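Side-chain contacts in putative epimerase (Burkholderia cenocepacia, PDB 4LW8), which probably acts as an NAD(P)-dependent sugar epimerase or dehydratase in lipopolysaccharide O-antigen biosynthesis: residues Arg19-Thr24 with Glu36-Ala41; Ala88-Ala93 with Lys236-Ala241. All blocks are in the same frame, centred on the assembly; numbering follows the deposited sequence.

Contact 1 of 2, residues Arg19-Thr24 with Glu36-Ala41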
loop_
_atom_site.group_PDB
_atom_site.type_symbol
_atom_site.label_atom_id
_atom_site.label_comp_id
_atom_site.label_asym_id
_atom_site.label_seq_id
_atom_site.Cartn_x
_atom_site.Cartn_y
_atom_site.Cartn_z
ATOM N N ARG A 19 -15.752 -30.895 7.024
ATOM C CA ARG A 19 -15.650 -29.501 6.593
ATOM C C ARG A 19 -14.537 -28.766 7.338
ATOM O O ARG A 19 -14.526 -28.717 8.567
ATOM C CB ARG A 19 -16.983 -28.784 6.804
ATOM C CG ARG A 19 -17.050 -27.421 6.157
ATOM C CD ARG A 19 -18.447 -26.838 6.272
ATOM N NE ARG A 19 -18.651 -25.736 5.333
ATOM C CZ ARG A 19 -19.577 -24.792 5.479
ATOM N NH1 ARG A 19 -20.383 -24.805 6.536
ATOM N NH2 ARG A 19 -19.689 -23.830 4.569
ATOM N N ARG A 20 -13.602 -28.184 6.597
ATOM C CA ARG A 20 -12.401 -27.663 7.221
ATOM C C ARG A 20 -12.273 -26.143 7.153
ATOM O O ARG A 20 -12.661 -25.497 6.174
ATOM C CB ARG A 20 -11.170 -28.312 6.586
ATOM C CG ARG A 20 -11.095 -29.818 6.837
ATOM C CD ARG A 20 -10.178 -30.454 5.837
ATOM N NE ARG A 20 -9.909 -31.864 6.074
ATOM C CZ ARG A 20 -8.804 -32.454 5.639
ATOM N NH1 ARG A 20 -7.907 -31.728 4.987
ATOM N NH2 ARG A 20 -8.581 -33.738 5.866
ATOM N N ALA A 21 -11.726 -25.580 8.221
ATOM C CA ALA A 21 -11.332 -24.176 8.223
ATOM C C ALA A 21 -9.830 -24.103 8.390
ATOM O O ALA A 21 -9.224 -24.990 9.002
ATOM C CB ALA A 21 -12.027 -23.419 9.326
ATOM N N PHE A 22 -9.237 -23.046 7.838
ATOM C CA PHE A 22 -7.807 -22.817 7.905
ATOM C C PHE A 22 -7.573 -21.389 8.405
ATOM O O PHE A 22 -8.024 -20.421 7.785
ATOM C CB PHE A 22 -7.179 -23.041 6.525
ATOM C CG PHE A 22 -5.681 -22.916 6.491
ATOM C CD1 PHE A 22 -4.877 -23.828 7.157
ATOM C CD2 PHE A 22 -5.075 -21.899 5.754
ATOM C CE1 PHE A 22 -3.495 -23.728 7.107
ATOM C CE2 PHE A 22 -3.690 -21.782 5.708
ATOM C CZ PHE A 22 -2.897 -22.699 6.380
ATOM N N VAL A 23 -6.905 -21.262 9.543
ATOM C CA VAL A 23 -6.722 -19.960 10.192
ATOM C C VAL A 23 -5.255 -19.654 10.360
ATOM O O VAL A 23 -4.562 -20.373 11.060
ATOM C CB VAL A 23 -7.388 -19.912 11.582
ATOM C CG1 VAL A 23 -7.203 -18.535 12.209
ATOM C CG2 VAL A 23 -8.893 -20.307 11.478
ATOM N N THR A 24 -4.760 -18.597 9.723
ATOM C CA THR A 24 -3.384 -18.208 9.984
ATOM C C THR A 24 -3.296 -17.493 11.340
ATOM O O THR A 24 -4.221 -16.791 11.733
ATOM C CB THR A 24 -2.821 -17.306 8.883
ATOM O OG1 THR A 24 -3.563 -16.075 8.843
ATOM C CG2 THR A 24 -2.880 -18.024 7.525
ATOM N N GLU A 36 -12.838 -21.361 18.532
ATOM C CA GLU A 36 -14.070 -21.756 19.207
ATOM C C GLU A 36 -15.312 -21.452 18.347
ATOM O O GLU A 36 -16.216 -22.279 18.241
ATOM C CB GLU A 36 -14.176 -21.063 20.568
ATOM C CG GLU A 36 -15.333 -21.558 21.439
ATOM C CD GLU A 36 -16.680 -20.970 21.040
ATOM O OE1 GLU A 36 -16.699 -19.843 20.479
ATOM O OE2 GLU A 36 -17.713 -21.642 21.281
ATOM N N ARG A 37 -15.364 -20.265 17.752
ATOM C CA ARG A 37 -16.479 -19.903 16.869
ATOM C C ARG A 37 -16.631 -20.900 15.712
ATOM O O ARG A 37 -17.718 -21.409 15.462
ATOM C CB ARG A 37 -16.292 -18.491 16.312
ATOM C CG ARG A 37 -17.012 -17.404 17.105
ATOM C CD ARG A 37 -16.363 -17.103 18.472
ATOM N NE ARG A 37 -17.104 -16.037 19.152
ATOM C CZ ARG A 37 -18.194 -16.247 19.888
ATOM N NH1 ARG A 37 -18.648 -17.484 20.066
ATOM N NH2 ARG A 37 -18.824 -15.228 20.454
ATOM N N LEU A 38 -15.534 -21.178 15.015
ATOM C CA LEU A 38 -15.550 -22.102 13.887
ATOM C C LEU A 38 -15.899 -23.534 14.294
ATOM O O LEU A 38 -16.665 -24.204 13.610
ATOM C CB LEU A 38 -14.201 -22.095 13.172
ATOM C CG LEU A 38 -13.921 -20.820 12.364
ATOM C CD1 LEU A 38 -12.462 -20.758 12.000
ATOM C CD2 LEU A 38 -14.783 -20.778 11.103
ATOM N N GLN A 39 -15.324 -24.003 15.396
ATOM C CA GLN A 39 -15.625 -25.336 15.901
ATOM C C GLN A 39 -17.100 -25.499 16.231
ATOM O O GLN A 39 -17.704 -26.522 15.915
ATOM C CB GLN A 39 -14.771 -25.641 17.133
ATOM C CG GLN A 39 -13.361 -26.104 16.786
ATOM C CD GLN A 39 -12.452 -26.160 17.990
ATOM O OE1 GLN A 39 -12.797 -25.680 19.070
ATOM N NE2 GLN A 39 -11.283 -26.759 17.816
ATOM N N ALA A 40 -17.687 -24.482 16.857
ATOM C CA ALA A 40 -19.113 -24.515 17.200
ATOM C C ALA A 40 -19.992 -24.442 15.957
ATOM O O ALA A 40 -21.125 -24.901 15.972
ATOM C CB ALA A 40 -19.465 -23.382 18.157
ATOM N N ALA A 41 -19.476 -23.854 14.884
ATOM C CA ALA A 41 -20.212 -23.800 13.626
ATOM C C ALA A 41 -20.001 -25.084 12.828
ATOM O O ALA A 41 -20.490 -25.210 11.706
ATOM C CB ALA A 41 -19.792 -22.599 12.810
HETATM O O HOH W 1 -20.065 -26.164 8.985
#
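Leu38 bears down on Val23 and Ala21 with a single methyl, CD1, which lies 3.6 Å from CG2 of Val23 and 3.8 Å from CB of Ala21. Val23 and Leu38 meet tip to tip, branch against branch, whereas Ala21 offers just its one methyl group. In Val23, CG1 takes the place opposite the backbone N (chi1 -179°), which leaves CG2 next to that N and turned to the leucine. Leu38 has CG beside its own N, chi1 -72°, and chi2 of 166° extends one branch to the strand. The pair of elements is the first half of a beta-alpha-beta unit, strand 20-24, helix 29-40 and strand 44-49, within the Rossmann-type fold of the NAD(P)-dependent epimerase/dehydratase family. All three touching side chains are buried; Leu38 also packs on Val45 of strand 44-49 and on Leu235 of helix 227-240. Beyond the apolar patch a water bridges the segments: it accepts from NH1 of Arg19 at 2.8 Å, at the edge of the guanidinium and in its plane, and donates to the carbonyl O of Ala41 at 2.9 Å. Arg19 is poorly ordered, although its NH2 pairs with Asp87.

Contact 2 of 2, residues Ala88-Ala93 with Lys236-Ala241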
loop_
_atom_site.group_PDB
_atom_site.type_symbol
_atom_site.label_atom_id
_atom_site.label_comp_id
_atom_site.label_asym_id
_atom_site.label_seq_id
_atom_site.Cartn_x
_atom_site.Cartn_y
_atom_site.Cartn_z
ATOM N N ALA A 88 -13.219 -22.724 4.409
ATOM C CA ALA A 88 -13.197 -21.367 4.977
ATOM C C ALA A 88 -11.794 -20.992 5.447
ATOM O O ALA A 88 -11.091 -21.807 6.033
ATOM C CB ALA A 88 -14.179 -21.248 6.137
ATOM N N VAL A 89 -11.389 -19.757 5.181
ATOM C CA VAL A 89 -10.076 -19.284 5.590
ATOM C C VAL A 89 -10.214 -17.991 6.382
ATOM O O VAL A 89 -10.955 -17.099 5.980
ATOM C CB VAL A 89 -9.146 -19.051 4.363
ATOM C CG1 VAL A 89 -7.812 -18.454 4.797
ATOM C CG2 VAL A 89 -8.928 -20.357 3.594
ATOM N N VAL A 90 -9.514 -17.888 7.508
ATOM C CA VAL A 90 -9.458 -16.622 8.222
ATOM C C VAL A 90 -7.995 -16.251 8.385
ATOM O O VAL A 90 -7.219 -16.976 8.994
ATOM C CB VAL A 90 -10.152 -16.669 9.597
ATOM C CG1 VAL A 90 -10.159 -15.257 10.236
ATOM C CG2 VAL A 90 -11.571 -17.154 9.456
ATOM N N HIS A 91 -7.621 -15.121 7.813
ATOM C CA HIS A 91 -6.234 -14.685 7.833
ATOM C C HIS A 91 -6.011 -13.681 8.959
ATOM O O HIS A 91 -6.373 -12.521 8.829
ATOM C CB HIS A 91 -5.878 -14.080 6.487
ATOM C CG HIS A 91 -4.477 -13.555 6.397
ATOM N ND1 HIS A 91 -3.392 -14.216 6.915
ATOM C CD2 HIS A 91 -4.000 -12.421 5.818
ATOM C CE1 HIS A 91 -2.291 -13.517 6.659
ATOM N NE2 HIS A 91 -2.636 -12.432 5.995
ATOM N N LEU A 92 -5.436 -14.149 10.063
ATOM C CA LEU A 92 -5.222 -13.311 11.250
ATOM C C LEU A 92 -3.754 -12.974 11.464
ATOM O O LEU A 92 -3.434 -12.033 12.184
ATOM C CB LEU A 92 -5.756 -14.009 12.513
ATOM C CG LEU A 92 -7.238 -14.397 12.466
ATOM C CD1 LEU A 92 -7.623 -15.250 13.677
ATOM C CD2 LEU A 92 -8.122 -13.153 12.357
ATOM N N ALA A 93 -2.865 -13.777 10.879
ATOM C CA ALA A 93 -1.427 -13.631 11.117
ATOM C C ALA A 93 -0.908 -12.333 10.514
ATOM O O ALA A 93 -1.096 -12.076 9.327
ATOM C CB ALA A 93 -0.666 -14.833 10.551
ATOM N N LYS A 236 -19.911 -14.796 10.850
ATOM C CA LYS A 236 -21.056 -14.389 10.037
ATOM C C LYS A 236 -20.612 -13.959 8.641
ATOM O O LYS A 236 -21.287 -14.241 7.653
ATOM C CB LYS A 236 -21.836 -13.259 10.725
ATOM C CG LYS A 236 -22.733 -13.743 11.851
ATOM C CD LYS A 236 -23.901 -14.552 11.275
ATOM C CE LYS A 236 -24.901 -14.986 12.336
ATOM N NZ LYS A 236 -24.341 -16.054 13.206
ATOM N N LEU A 237 -19.468 -13.291 8.553
ATOM C CA LEU A 237 -18.919 -12.921 7.251
ATOM C C LEU A 237 -18.491 -14.150 6.445
ATOM O O LEU A 237 -18.654 -14.197 5.225
ATOM C CB LEU A 237 -17.745 -11.961 7.415
ATOM C CG LEU A 237 -18.175 -10.574 7.911
ATOM C CD1 LEU A 237 -16.944 -9.730 8.201
ATOM C CD2 LEU A 237 -19.080 -9.894 6.882
ATOM N N ILE A 238 -17.918 -15.129 7.128
ATOM C CA ILE A 238 -17.596 -16.403 6.496
ATOM C C ILE A 238 -18.871 -17.054 5.919
ATOM O O ILE A 238 -18.914 -17.428 4.747
ATOM C CB ILE A 238 -16.915 -17.363 7.508
ATOM C CG1 ILE A 238 -15.474 -16.911 7.798
ATOM C CG2 ILE A 238 -16.971 -18.801 7.020
ATOM C CD1 ILE A 238 -14.539 -16.946 6.595
ATOM N N GLU A 239 -19.922 -17.143 6.731
ATOM C CA GLU A 239 -21.143 -17.847 6.327
ATOM C C GLU A 239 -21.838 -17.147 5.156
ATOM O O GLU A 239 -22.353 -17.801 4.249
ATOM C CB GLU A 239 -22.113 -17.948 7.507
ATOM C CG GLU A 239 -21.608 -18.806 8.639
ATOM C CD GLU A 239 -22.456 -18.700 9.900
ATOM O OE1 GLU A 239 -23.203 -17.703 10.067
ATOM O OE2 GLU A 239 -22.356 -19.624 10.733
ATOM N N ALA A 240 -21.843 -15.817 5.172
ATOM C CA ALA A 240 -22.493 -15.051 4.110
ATOM C C ALA A 240 -21.598 -14.932 2.880
ATOM O O ALA A 240 -22.089 -14.767 1.766
ATOM C CB ALA A 240 -22.884 -13.664 4.618
ATOM N N ALA A 241 -20.286 -15.038 3.088
ATOM C CA ALA A 241 -19.301 -14.914 2.005
ATOM C C ALA A 241 -19.561 -13.790 0.974
ATOM O O ALA A 241 -19.624 -14.059 -0.231
ATOM C CB ALA A 241 -19.193 -16.241 1.280
#
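A buried, mainly apolar strand-to-helix contact seats Ile238 of helix 227-240 on strand 88-91, among the parallel strands of the Rossmann-type fold. The short segments lie 9.5 Å apart at their axes, their N-to-C directions 142° from each other, and no hydrogen bond crosses between them. One isoleucine does the reaching, and its two branches are shared out along the strand. CG2, opposite the backbone N, meets CB of Ala88 at 3.8 Å. The longer arm starts from CG1, which sits beside the backbone N (chi1 -73°), and bends again at chi2 -64° to bring CD1 to the next part of the strand. Val90 crosses Ile238 obliquely, with CG2 as its touching branch. The side chain of Val89 points away from the helix, so this residue contributes its backbone to the interface. Around the pair, Ile238 also packs on Leu132 of the neighbouring strand 130-134 and, like Ala88, on Tyr43. The CD1 methyl of Ile238 rests 4.1 Å from CG2 of Val90 and 3.6 Å from the carbonyl O of Val89.

How the contacts relate
Contacts 1 and 2 have centres about 9 Å apart and use adjacent parallel strands, 20-24 and 88-91, of one sheet. Along the chain they run in series: contact 1 is local, closing within the first beta-alpha-beta unit, and contact 2 then brings helix 227-240 back to strand 88-91 from 143 residues further along the chain. Probable hydrogen bonds join the strands, Phe22 N with Ala88 O at 2.9 Å and Thr24 OG1 with His91 ND1 at 2.7 Å. Helix 227-240 links the two further, since its Leu235 touches Leu38 and its Ile238 packs on strand 88-91. Helices 29-40 and 227-240 thus pack together while covering neighbouring strands of the family's probable nucleotide-binding fold.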